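Local coordinates for protein metazoan TIR-STING fusion (Crassostrea gigas, PDB 6WT6) that joins a TIR domain to a STING ligand-binding domain in one animal polypeptide, so that it probably belongs to the innate immune signalling proteins, at residues P23-P28 against C83-I88; T48-V53 against F58-A63; F103-A108 against D132-L137; M107-S112 against V118-V123. One frame throughout, in Å; residues are numbered along the deposited sequence.

Interaction 1 (P23-P28 against C83-I88); sequences PVLRHP and CSKNVI
Pro-28 and Cys-83 make the tightest approach between the loop 23-28 and the segment 83-88, and it is a backbone oxygen that does the touching. Pro-28 O lies 3.4 Å from Cys-83 CA, a CA-H...O contact with an angle of 132° at the hydrogen, well short of straight. The same oxygen also sits 3.5 Å from Cys-83 SG. The thiol is turned beside its own backbone N and anti to the carbonyl carbon (chi1 -56°), which brings SG, like CB, beside the proline oxygen.

Further along, the contact becomes aliphatic and looser. Lys-85 runs nearly extended through its first three torsions, which lays its methylenes along the loop; only the amine turns off (chi4 74°). Leu-25 meets the root of that chain, with CD2 4.3 Å from Lys-85 CB. Near the far end, Pro-23 CG stands 4.4 Å from Lys-85 CE, the CG corner of the ring beside the last methylene. Pro-23 also rests on Phe-58 and gives its carbonyl to His-32.

Backbone hydrogen bonds between Cys-83 and both Val-30 and Tyr-31, and between Lys-85 and Tyr-31, tie the start of strand 84-91 to that of strand 31-36 in the same chain. The arrangement is that of a loop from the N-terminal part of the chain packed at the end of the TIR parallel sheet where its two inner strands, 31-36 and 84-91, begin.

Interaction 2 (T48-V53 against F58-A63); sequences TILDSV and FTCCFA
Leu-50 and Phe-62 meet through a methyl group set over a ring. CD2 of Leu-50 is 3.9 Å from the centroid of the Phe-62 ring and 25° off its normal, a CH-pi contact displaced toward the rim, where Phe-62 CG is the nearest ring atom. With CG anti to the backbone N (chi1 171°), the leucine carries both methyls toward the strand, and its other branch serves a second residue: CD1 lies 3.6 Å from Cys-60 CB.

One helical turn on, Val-53 CG1 takes over. It is 3.5 Å from Phe-58 CB and 3.8 Å from Cys-60 SG, touching both side chains, while Val-53 O lies in plane at the edge of the Phe-58 ring.

This is the helix-to-strand half of a beta-alpha-beta unit, formed by strand 31-36, helix 43-56 and strand 60-62, in the parallel sheet of the TIR domain. Helix and strand segments run almost antiparallel, at 158°, with their axes 9.7 Å apart.

In the second shell, a hydrogen bond between Cys-60 N and Glu-54 OE2 helps to position the strand. Phe-62 stacks on Tyr-37 and Phe-58 meets His-32 edge-to-face, while Ile-156 and Ile-159 of helix 153-159 also pack on Phe-58. Within the helix itself, Thr-48 O accepts from Ser-52 N and, on the opposite face of its plane, from Ser-52 OG at 2.8 Å.

Interaction 3 (F103-A108 against D132-L137); sequences FEMLMA and DLPPPL
Helix 104-108 of the TIR domain and the proline-rich loop between strand 120-124 and helix 153-159 are joined here by one methionine, Met-105, that spans the gap between them. Its terminal methyl is the point of contact: Met-105 CE lies 3.7 Å from Leu-137 CD1, and the two side chains reach toward each other tip to tip.

Met-105 is extended for its first two torsions, with CG anti to the backbone N (chi1 -172°), and this carries the sulfur far from the helix. The chain then bends at the thioether (chi3 84°) and brings CE round toward the loop. The sulfur itself keeps a looser distance, 4.2 Å between Met-105 SD and Leu-137 CD1. Leu-137 answers with CG beside its own backbone N, sending CD1 toward the helix.

The loop presents three prolines in a row, Pro-134 to Pro-136, and the first of them joins the contact. A weak hydrogen bond from Leu-137 N to Pro-134 O (3.1 Å) closes a turn here, and the proline ring and the leucine branch both come near the same methyl.

Beyond the pair, Met-105 also packs on Trp-100 and on Leu-89 of strand 84-91, while Leu-137 rests on Ile-91 and Leu-120, so the meeting point is largely buried among apolar side chains. The same helix faces the second subunit, where Leu-106 O accepts from Arg-308 of that chain. The methyl's other loop neighbour is a ring carbon, with Met-105 CE 4.3 Å from Pro-134 CG.

Interaction 4 (M107-S112 against V118-V123); sequences MAVDDS and VCLVPV
Leu-120 reaches from the first residue of strand 120-124 toward Ala-108 and Val-109, and its two branches divide the work. From CB, the chain turns CG to lie beside the backbone N and anti to the carbonyl carbon (chi1 -81°), which directs the fork at the end of helix 104-108. CG then parts into two methyls with different partners. CD1 goes to Val-109, standing 4.0 Å from Val-109 CG2 and 4.2 Å from Val-109 CA, so it lies beside the methyl and, more loosely, the backbone CA. CD2 goes to the residue before, 4.1 Å from Ala-108 CB and 4.0 Å from Ala-108 O.

The valine and leucine side chains cross at about a right angle. Although the first bond of the Val-109 side chain leads away from the strand, CG2 still comes to CD1 because it lies beside the backbone N.

After this contact the chain turns toward helix 113-119. Asp-110 OD2 accepts from Ser-112 N at 3.0 Å, an Asx turn in which the donor approaches from above the carboxylate plane, 50° out of it. Ser-112 is the N-cap of the helix, and its OG caps Arg-115 N. Asp-110 O is bound in addition by Asn-116 ND2.

Leu-140 and Leu-89 pack on Leu-120 as well, within the parallel-sheet core of the TIR domain. Between the two segments the contact rests on dispersion and the exclusion of water, while the polar bonds of the connection shape the turn that leads back to the strand.

How the interactions relate
All four interactions gather round the parallel sheet of the TIR domain. Interactions 1 and 2 have centres about 13 Å apart and meet where Pro-23 CD lies 3.8 Å from Phe-58 CE1. Interactions 1 and 4 join neighbouring strands, with a probable hydrogen bond of 2.8 Å between Val-87 O and Val-121 N. Interactions 3 and 4 are closest, at about 8 Å between centres, and share Met-107 and Ala-108; Leu-137 CD2 stands 3.8 Å from Val-109 CG2, merging their apolar cores. Interaction 2 reaches interaction 4 through Ile-49 and Val-123, but does not touch interaction 3. Both 3 and 4 also contact the second subunit.

Interaction 1 (P23-P28 against C83-I88)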
loop_
_atom_site.group_PDB
_atom_site.type_symbol
_atom_site.label_atom_id
_atom_site.label_comp_id
_atom_site.label_asym_id
_atom_site.label_seq_id
_atom_site.Cartn_x
_atom_site.Cartn_y
_atom_site.Cartn_z
ATOM N N PRO A 23 8.946 21.863 -23.609
ATOM C CA PRO A 23 9.762 21.815 -22.394
ATOM C C PRO A 23 10.932 20.850 -22.508
ATOM O O PRO A 23 10.909 19.882 -23.270
ATOM C CB PRO A 23 8.768 21.343 -21.328
ATOM C CG PRO A 23 7.800 20.507 -22.087
ATOM C CD PRO A 23 7.661 21.162 -23.440
ATOM N N VAL A 24 11.968 21.138 -21.726
ATOM C CA VAL A 24 13.112 20.243 -21.606
ATOM C C VAL A 24 12.773 19.158 -20.593
ATOM O O VAL A 24 12.195 19.434 -19.533
ATOM C CB VAL A 24 14.369 21.030 -21.197
ATOM C CG1 VAL A 24 15.624 20.209 -21.448
ATOM C CG2 VAL A 24 14.428 22.337 -21.957
ATOM N N LEU A 25 13.121 17.915 -20.913
ATOM C CA LEU A 25 12.667 16.776 -20.128
ATOM C C LEU A 25 13.658 16.419 -19.026
ATOM O O LEU A 25 14.868 16.616 -19.160
ATOM C CB LEU A 25 12.433 15.567 -21.032
ATOM C CG LEU A 25 11.287 15.737 -22.031
ATOM C CD1 LEU A 25 11.143 14.493 -22.895
ATOM C CD2 LEU A 25 9.981 16.058 -21.309
ATOM N N ARG A 26 13.123 15.866 -17.936
ATOM C CA ARG A 26 13.886 15.583 -16.724
ATOM C C ARG A 26 14.758 14.342 -16.885
ATOM O O ARG A 26 15.039 13.913 -18.007
ATOM C CB ARG A 26 12.931 15.417 -15.538
ATOM C CG ARG A 26 13.504 15.784 -14.170
ATOM C CD ARG A 26 12.492 15.494 -13.070
ATOM N NE ARG A 26 11.815 14.217 -13.286
ATOM C CZ ARG A 26 10.817 13.758 -12.536
ATOM N NH1 ARG A 26 10.371 14.470 -11.509
ATOM N NH2 ARG A 26 10.261 12.586 -12.812
ATOM N N HIS A 27 15.190 13.753 -15.763
ATOM C CA HIS A 27 16.075 12.591 -15.833
ATOM C C HIS A 27 15.369 11.359 -16.392
ATOM O O HIS A 27 15.856 10.791 -17.381
ATOM C CB HIS A 27 16.699 12.330 -14.462
ATOM C CG HIS A 27 16.993 10.887 -14.189
ATOM N ND1 HIS A 27 17.747 10.106 -15.038
ATOM C CD2 HIS A 27 16.642 10.088 -13.153
ATOM C CE1 HIS A 27 17.844 8.886 -14.539
ATOM N NE2 HIS A 27 17.183 8.850 -13.396
ATOM N N PRO A 28 14.253 10.889 -15.819
ATOM C CA PRO A 28 13.636 9.675 -16.375
ATOM C C PRO A 28 12.931 9.921 -17.696
ATOM O O PRO A 28 12.836 9.001 -18.516
ATOM C CB PRO A 28 12.654 9.255 -15.275
ATOM C CG PRO A 28 12.255 10.532 -14.647
ATOM C CD PRO A 28 13.471 11.421 -14.686
ATOM N N CYS A 83 8.987 6.815 -18.514
ATOM C CA CYS A 83 9.778 7.792 -19.245
ATOM C C CYS A 83 8.931 8.842 -19.946
ATOM O O CYS A 83 9.478 9.665 -20.685
ATOM C CB CYS A 83 10.657 7.085 -20.280
ATOM S SG CYS A 83 11.748 5.825 -19.587
ATOM N N SER A 84 7.620 8.836 -19.747
ATOM C CA SER A 84 6.740 9.805 -20.380
ATOM C C SER A 84 6.257 10.812 -19.346
ATOM O O SER A 84 5.712 10.434 -18.303
ATOM C CB SER A 84 5.550 9.121 -21.056
ATOM O OG SER A 84 5.956 8.466 -22.247
ATOM N N LYS A 85 6.475 12.093 -19.642
ATOM C CA LYS A 85 6.005 13.160 -18.768
ATOM C C LYS A 85 4.491 13.101 -18.598
ATOM O O LYS A 85 3.979 13.100 -17.472
ATOM C CB LYS A 85 6.453 14.504 -19.339
ATOM C CG LYS A 85 5.811 15.725 -18.730
ATOM C CD LYS A 85 5.874 16.865 -19.730
ATOM C CE LYS A 85 5.499 18.186 -19.109
ATOM N NZ LYS A 85 6.588 18.675 -18.231
ATOM N N ASN A 86 3.760 13.030 -19.705
ATOM C CA ASN A 86 2.315 12.876 -19.681
ATOM C C ASN A 86 1.922 11.556 -20.337
ATOM O O ASN A 86 2.663 10.991 -21.145
ATOM C CB ASN A 86 1.617 14.049 -20.389
ATOM C CG ASN A 86 1.756 15.362 -19.627
ATOM O OD1 ASN A 86 2.750 16.075 -19.769
ATOM N ND2 ASN A 86 0.752 15.689 -18.823
ATOM N N VAL A 87 0.747 11.056 -19.964
ATOM C CA VAL A 87 0.149 9.879 -20.586
ATOM C C VAL A 87 -1.193 10.298 -21.167
ATOM O O VAL A 87 -2.071 10.775 -20.434
ATOM C CB VAL A 87 -0.023 8.717 -19.592
ATOM C CG1 VAL A 87 -0.812 7.586 -20.230
ATOM C CG2 VAL A 87 1.332 8.216 -19.126
ATOM N N ILE A 88 -1.354 10.124 -22.475
ATOM C CA ILE A 88 -2.581 10.476 -23.181
ATOM C C ILE A 88 -3.429 9.218 -23.322
ATOM O O ILE A 88 -3.014 8.247 -23.968
ATOM C CB ILE A 88 -2.274 11.097 -24.552
ATOM C CG1 ILE A 88 -1.605 12.465 -24.384
ATOM C CG2 ILE A 88 -3.537 11.219 -25.385
ATOM C CD1 ILE A 88 -1.115 13.066 -25.680
#

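Interaction 2 (T48-V53 against F58-A63)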
loop_
_atom_site.group_PDB
_atom_site.type_symbol
_atom_site.label_atom_id
_atom_site.label_comp_id
_atom_site.label_asym_id
_atom_site.label_seq_id
_atom_site.Cartn_x
_atom_site.Cartn_y
_atom_site.Cartn_z
ATOM N N THR A 48 -3.535 9.709 -35.628
ATOM C CA THR A 48 -3.909 11.089 -35.919
ATOM C C THR A 48 -3.453 12.024 -34.804
ATOM O O THR A 48 -2.844 13.069 -35.064
ATOM C CB THR A 48 -5.421 11.189 -36.128
ATOM O OG1 THR A 48 -5.811 10.342 -37.218
ATOM C CG2 THR A 48 -5.826 12.626 -36.438
ATOM N N ILE A 49 -3.732 11.656 -33.549
ATOM C CA ILE A 49 -3.284 12.470 -32.421
ATOM C C ILE A 49 -1.762 12.515 -32.368
ATOM O O ILE A 49 -1.167 13.569 -32.118
ATOM C CB ILE A 49 -3.885 11.943 -31.104
ATOM C CG1 ILE A 49 -5.390 12.220 -31.057
ATOM C CG2 ILE A 49 -3.184 12.562 -29.898
ATOM C CD1 ILE A 49 -6.069 11.729 -29.793
ATOM N N LEU A 50 -1.109 11.379 -32.622
ATOM C CA LEU A 50 0.350 11.335 -32.628
ATOM C C LEU A 50 0.932 12.316 -33.637
ATOM O O LEU A 50 1.816 13.113 -33.307
ATOM C CB LEU A 50 0.830 9.918 -32.936
ATOM C CG LEU A 50 2.336 9.796 -33.180
ATOM C CD1 LEU A 50 3.089 9.934 -31.872
ATOM C CD2 LEU A 50 2.684 8.487 -33.881
ATOM N N ASP A 51 0.449 12.262 -34.881
ATOM C CA ASP A 51 0.970 13.146 -35.918
ATOM C C ASP A 51 0.711 14.609 -35.586
ATOM O O ASP A 51 1.515 15.479 -35.943
ATOM C CB ASP A 51 0.357 12.785 -37.273
ATOM C CG ASP A 51 0.780 11.408 -37.759
ATOM O OD1 ASP A 51 1.834 10.912 -37.306
ATOM O OD2 ASP A 51 0.062 10.822 -38.598
ATOM N N SER A 52 -0.396 14.900 -34.896
ATOM C CA SER A 52 -0.696 16.278 -34.519
ATOM C C SER A 52 0.294 16.797 -33.486
ATOM O O SER A 52 0.695 17.966 -33.537
ATOM C CB SER A 52 -2.121 16.378 -33.977
ATOM O OG SER A 52 -3.069 15.906 -34.916
ATOM N N VAL A 53 0.692 15.951 -32.536
ATOM C CA VAL A 53 1.578 16.401 -31.468
ATOM C C VAL A 53 3.019 16.471 -31.950
ATOM O O VAL A 53 3.718 17.463 -31.717
ATOM C CB VAL A 53 1.447 15.484 -30.240
ATOM C CG1 VAL A 53 2.236 16.047 -29.084
ATOM C CG2 VAL A 53 0.005 15.318 -29.861
ATOM N N PHE A 58 6.738 18.164 -29.977
ATOM C CA PHE A 58 6.824 17.209 -28.883
ATOM C C PHE A 58 7.275 15.841 -29.385
ATOM O O PHE A 58 6.992 15.444 -30.519
ATOM C CB PHE A 58 5.474 17.089 -28.172
ATOM C CG PHE A 58 4.982 18.376 -27.576
ATOM C CD1 PHE A 58 5.313 18.724 -26.276
ATOM C CD2 PHE A 58 4.193 19.242 -28.317
ATOM C CE1 PHE A 58 4.864 19.912 -25.725
ATOM C CE2 PHE A 58 3.744 20.432 -27.773
ATOM C CZ PHE A 58 4.077 20.766 -26.474
ATOM N N THR A 59 7.991 15.122 -28.523
ATOM C CA THR A 59 8.442 13.763 -28.799
ATOM C C THR A 59 7.541 12.785 -28.053
ATOM O O THR A 59 7.406 12.872 -26.827
ATOM C CB THR A 59 9.902 13.573 -28.385
ATOM O OG1 THR A 59 10.750 14.308 -29.275
ATOM C CG2 THR A 59 10.286 12.101 -28.424
ATOM N N CYS A 60 6.932 11.859 -28.785
ATOM C CA CYS A 60 5.961 10.940 -28.213
ATOM C C CYS A 60 6.423 9.496 -28.363
ATOM O O CYS A 60 7.310 9.178 -29.158
ATOM C CB CYS A 60 4.584 11.108 -28.865
ATOM S SG CYS A 60 3.746 12.650 -28.466
ATOM N N CYS A 61 5.799 8.626 -27.572
ATOM C CA CYS A 61 6.006 7.185 -27.634
ATOM C C CYS A 61 4.726 6.544 -28.151
ATOM O O CYS A 61 3.661 6.700 -27.543
ATOM C CB CYS A 61 6.381 6.621 -26.262
ATOM S SG CYS A 61 6.546 4.817 -26.198
ATOM N N PHE A 62 4.832 5.828 -29.269
ATOM C CA PHE A 62 3.683 5.238 -29.948
ATOM C C PHE A 62 3.935 3.747 -30.128
ATOM O O PHE A 62 4.931 3.357 -30.747
ATOM C CB PHE A 62 3.446 5.919 -31.299
ATOM C CG PHE A 62 2.094 5.644 -31.893
ATOM C CD1 PHE A 62 0.959 6.219 -31.349
ATOM C CD2 PHE A 62 1.960 4.828 -33.004
ATOM C CE1 PHE A 62 -0.286 5.975 -31.895
ATOM C CE2 PHE A 62 0.716 4.582 -33.555
ATOM C CZ PHE A 62 -0.409 5.158 -33.000
ATOM N N ALA A 63 3.025 2.921 -29.602
ATOM C CA ALA A 63 3.247 1.478 -29.534
ATOM C C ALA A 63 3.562 0.885 -30.904
ATOM O O ALA A 63 4.592 0.225 -31.087
ATOM C CB ALA A 63 2.025 0.793 -28.919
#

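Interaction 3 (F103-A108 against D132-L137)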
loop_
_atom_site.group_PDB
_atom_site.type_symbol
_atom_site.label_atom_id
_atom_site.label_comp_id
_atom_site.label_asym_id
_atom_site.label_seq_id
_atom_site.Cartn_x
_atom_site.Cartn_y
_atom_site.Cartn_z
ATOM N N PHE A 103 -7.057 -2.986 -18.074
ATOM C CA PHE A 103 -5.690 -3.477 -17.968
ATOM C C PHE A 103 -4.681 -2.364 -18.218
ATOM O O PHE A 103 -4.211 -1.720 -17.275
ATOM C CB PHE A 103 -5.474 -4.634 -18.948
ATOM C CG PHE A 103 -4.335 -5.538 -18.579
ATOM C CD1 PHE A 103 -4.372 -6.276 -17.409
ATOM C CD2 PHE A 103 -3.236 -5.663 -19.410
ATOM C CE1 PHE A 103 -3.328 -7.110 -17.068
ATOM C CE2 PHE A 103 -2.189 -6.499 -19.077
ATOM C CZ PHE A 103 -2.235 -7.222 -17.903
ATOM N N GLU A 104 -4.349 -2.122 -19.491
ATOM C CA GLU A 104 -3.278 -1.181 -19.804
ATOM C C GLU A 104 -3.647 0.242 -19.407
ATOM O O GLU A 104 -2.772 1.025 -19.019
ATOM C CB GLU A 104 -2.931 -1.242 -21.290
ATOM C CG GLU A 104 -1.619 -0.562 -21.621
ATOM C CD GLU A 104 -1.422 -0.341 -23.106
ATOM O OE1 GLU A 104 -1.321 -1.335 -23.858
ATOM O OE2 GLU A 104 -1.362 0.836 -23.522
ATOM N N MET A 105 -4.929 0.597 -19.499
ATOM C CA MET A 105 -5.339 1.949 -19.136
ATOM C C MET A 105 -5.190 2.183 -17.638
ATOM O O MET A 105 -4.741 3.254 -17.212
ATOM C CB MET A 105 -6.780 2.198 -19.584
ATOM C CG MET A 105 -7.274 3.632 -19.443
ATOM S SD MET A 105 -9.068 3.707 -19.622
ATOM C CE MET A 105 -9.548 3.296 -17.945
ATOM N N LEU A 106 -5.542 1.187 -16.821
ATOM C CA LEU A 106 -5.448 1.347 -15.375
ATOM C C LEU A 106 -4.007 1.355 -14.886
ATOM O O LEU A 106 -3.745 1.844 -13.783
ATOM C CB LEU A 106 -6.231 0.240 -14.666
ATOM C CG LEU A 106 -7.714 0.149 -15.031
ATOM C CD1 LEU A 106 -8.408 -0.921 -14.206
ATOM C CD2 LEU A 106 -8.392 1.497 -14.849
ATOM N N MET A 107 -3.072 0.826 -15.678
ATOM C CA MET A 107 -1.664 0.904 -15.306
ATOM C C MET A 107 -1.169 2.343 -15.287
ATOM O O MET A 107 -0.277 2.678 -14.502
ATOM C CB MET A 107 -0.814 0.072 -16.265
ATOM C CG MET A 107 -1.092 -1.413 -16.214
ATOM S SD MET A 107 -0.060 -2.365 -17.346
ATOM C CE MET A 107 -0.777 -3.988 -17.124
ATOM N N ALA A 108 -1.729 3.202 -16.140
ATOM C CA ALA A 108 -1.352 4.610 -16.147
ATOM C C ALA A 108 -1.998 5.391 -15.012
ATOM O O ALA A 108 -1.512 6.472 -14.664
ATOM C CB ALA A 108 -1.718 5.250 -17.485
ATOM N N ASP A 132 -19.596 8.668 -17.598
ATOM C CA ASP A 132 -19.456 7.275 -18.011
ATOM C C ASP A 132 -18.141 6.660 -17.556
ATOM O O ASP A 132 -18.038 5.431 -17.487
ATOM C CB ASP A 132 -19.560 7.163 -19.533
ATOM C CG ASP A 132 -20.922 6.704 -19.993
ATOM O OD1 ASP A 132 -21.726 6.277 -19.140
ATOM O OD2 ASP A 132 -21.187 6.770 -21.212
ATOM N N LEU A 133 -17.138 7.479 -17.250
ATOM C CA LEU A 133 -15.802 6.970 -16.994
ATOM C C LEU A 133 -15.717 6.312 -15.616
ATOM O O LEU A 133 -16.571 6.533 -14.755
ATOM C CB LEU A 133 -14.783 8.101 -17.122
ATOM C CG LEU A 133 -14.557 8.598 -18.550
ATOM C CD1 LEU A 133 -13.505 9.694 -18.593
ATOM C CD2 LEU A 133 -14.165 7.440 -19.458
ATOM N N PRO A 134 -14.703 5.475 -15.398
ATOM C CA PRO A 134 -14.503 4.863 -14.078
ATOM C C PRO A 134 -14.279 5.920 -13.012
ATOM O O PRO A 134 -13.929 7.068 -13.327
ATOM C CB PRO A 134 -13.248 4.000 -14.277
ATOM C CG PRO A 134 -13.235 3.695 -15.729
ATOM C CD PRO A 134 -13.786 4.913 -16.407
ATOM N N PRO A 135 -14.468 5.569 -11.742
ATOM C CA PRO A 135 -14.343 6.556 -10.652
ATOM C C PRO A 135 -13.023 7.316 -10.675
ATOM O O PRO A 135 -13.031 8.543 -10.491
ATOM C CB PRO A 135 -14.479 5.694 -9.386
ATOM C CG PRO A 135 -15.356 4.557 -9.820
ATOM C CD PRO A 135 -14.998 4.277 -11.261
ATOM N N PRO A 136 -11.866 6.661 -10.882
ATOM C CA PRO A 136 -10.606 7.429 -10.816
ATOM C C PRO A 136 -10.486 8.520 -11.868
ATOM O O PRO A 136 -9.879 9.564 -11.598
ATOM C CB PRO A 136 -9.523 6.355 -10.998
ATOM C CG PRO A 136 -10.177 5.083 -10.597
ATOM C CD PRO A 136 -11.589 5.219 -11.059
ATOM N N LEU A 137 -11.053 8.321 -13.058
ATOM C CA LEU A 137 -10.891 9.287 -14.139
ATOM C C LEU A 137 -11.880 10.440 -14.066
ATOM O O LEU A 137 -11.619 11.497 -14.652
ATOM C CB LEU A 137 -11.029 8.592 -15.491
ATOM C CG LEU A 137 -10.024 7.476 -15.755
ATOM C CD1 LEU A 137 -10.272 6.860 -17.124
ATOM C CD2 LEU A 137 -8.603 8.010 -15.636
#

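Interaction 4 (M107-S112 against V118-V123)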
loop_
_atom_site.group_PDB
_atom_site.type_symbol
_atom_site.label_atom_id
_atom_site.label_comp_id
_atom_site.label_asym_id
_atom_site.label_seq_id
_atom_site.Cartn_x
_atom_site.Cartn_y
_atom_site.Cartn_z
ATOM N N MET A 107 -3.072 0.826 -15.678
ATOM C CA MET A 107 -1.664 0.904 -15.306
ATOM C C MET A 107 -1.169 2.343 -15.287
ATOM O O MET A 107 -0.277 2.678 -14.502
ATOM C CB MET A 107 -0.814 0.072 -16.265
ATOM C CG MET A 107 -1.092 -1.413 -16.214
ATOM S SD MET A 107 -0.060 -2.365 -17.346
ATOM C CE MET A 107 -0.777 -3.988 -17.124
ATOM N N ALA A 108 -1.729 3.202 -16.140
ATOM C CA ALA A 108 -1.352 4.610 -16.147
ATOM C C ALA A 108 -1.998 5.391 -15.012
ATOM O O ALA A 108 -1.512 6.472 -14.664
ATOM C CB ALA A 108 -1.718 5.250 -17.485
ATOM N N VAL A 109 -3.075 4.873 -14.431
ATOM C CA VAL A 109 -3.786 5.581 -13.373
ATOM C C VAL A 109 -3.091 5.316 -12.045
ATOM O O VAL A 109 -2.746 4.173 -11.727
ATOM C CB VAL A 109 -5.265 5.160 -13.341
ATOM C CG1 VAL A 109 -5.999 5.869 -12.213
ATOM C CG2 VAL A 109 -5.921 5.470 -14.678
ATOM N N ASP A 110 -2.875 6.378 -11.275
ATOM C CA ASP A 110 -2.130 6.314 -10.028
ATOM C C ASP A 110 -3.061 6.505 -8.837
ATOM O O ASP A 110 -4.152 7.069 -8.951
ATOM C CB ASP A 110 -1.019 7.373 -10.002
ATOM C CG ASP A 110 -0.051 7.181 -8.848
ATOM O OD1 ASP A 110 0.700 6.184 -8.860
ATOM O OD2 ASP A 110 -0.042 8.026 -7.929
ATOM N N ASP A 111 -2.602 6.019 -7.679
ATOM C CA ASP A 111 -3.382 6.123 -6.449
ATOM C C ASP A 111 -3.550 7.571 -6.001
ATOM O O ASP A 111 -4.529 7.897 -5.318
ATOM C CB ASP A 111 -2.710 5.302 -5.347
ATOM C CG ASP A 111 -3.631 5.021 -4.181
ATOM O OD1 ASP A 111 -4.836 5.338 -4.270
ATOM O OD2 ASP A 111 -3.146 4.476 -3.167
ATOM N N SER A 112 -2.620 8.446 -6.371
ATOM C CA SER A 112 -2.641 9.839 -5.945
ATOM C C SER A 112 -3.423 10.683 -6.945
ATOM O O SER A 112 -3.078 10.729 -8.131
ATOM C CB SER A 112 -1.216 10.368 -5.800
ATOM O OG SER A 112 -1.196 11.785 -5.816
ATOM N N VAL A 118 -1.808 15.824 -12.852
ATOM C CA VAL A 118 -0.643 16.384 -13.527
ATOM C C VAL A 118 -0.289 15.564 -14.763
ATOM O O VAL A 118 -0.083 16.108 -15.851
ATOM C CB VAL A 118 0.547 16.475 -12.552
ATOM C CG1 VAL A 118 1.812 16.903 -13.286
ATOM C CG2 VAL A 118 0.232 17.446 -11.418
ATOM N N CYS A 119 -0.236 14.243 -14.620
ATOM C CA CYS A 119 0.248 13.323 -15.644
ATOM C C CYS A 119 -0.817 12.969 -16.680
ATOM O O CYS A 119 -0.567 13.065 -17.886
ATOM C CB CYS A 119 0.781 12.048 -14.978
ATOM S SG CYS A 119 1.263 10.730 -16.111
ATOM N N LEU A 120 -1.997 12.544 -16.233
ATOM C CA LEU A 120 -2.981 11.977 -17.148
ATOM C C LEU A 120 -3.597 13.046 -18.042
ATOM O O LEU A 120 -3.874 14.166 -17.609
ATOM C CB LEU A 120 -4.078 11.253 -16.366
ATOM C CG LEU A 120 -3.756 9.834 -15.885
ATOM C CD1 LEU A 120 -4.847 9.307 -14.965
ATOM C CD2 LEU A 120 -3.565 8.891 -17.068
ATOM N N VAL A 121 -3.791 12.691 -19.308
ATOM C CA VAL A 121 -4.500 13.522 -20.275
ATOM C C VAL A 121 -5.588 12.664 -20.910
ATOM O O VAL A 121 -5.351 12.033 -21.952
ATOM C CB VAL A 121 -3.544 14.098 -21.332
ATOM C CG1 VAL A 121 -4.308 14.958 -22.333
ATOM C CG2 VAL A 121 -2.446 14.910 -20.666
ATOM N N PRO A 122 -6.781 12.586 -20.313
ATOM C CA PRO A 122 -7.854 11.750 -20.877
ATOM C C PRO A 122 -8.469 12.409 -22.103
ATOM O O PRO A 122 -8.982 13.529 -22.028
ATOM C CB PRO A 122 -8.866 11.647 -19.726
ATOM C CG PRO A 122 -8.130 12.116 -18.497
ATOM C CD PRO A 122 -7.135 13.116 -18.988
ATOM N N VAL A 123 -8.425 11.709 -23.234
ATOM C CA VAL A 123 -8.988 12.190 -24.491
ATOM C C VAL A 123 -10.249 11.383 -24.767
ATOM O O VAL A 123 -10.181 10.179 -25.049
ATOM C CB VAL A 123 -7.987 12.076 -25.648
ATOM C CG1 VAL A 123 -8.615 12.575 -26.936
ATOM C CG2 VAL A 123 -6.733 12.864 -25.330
#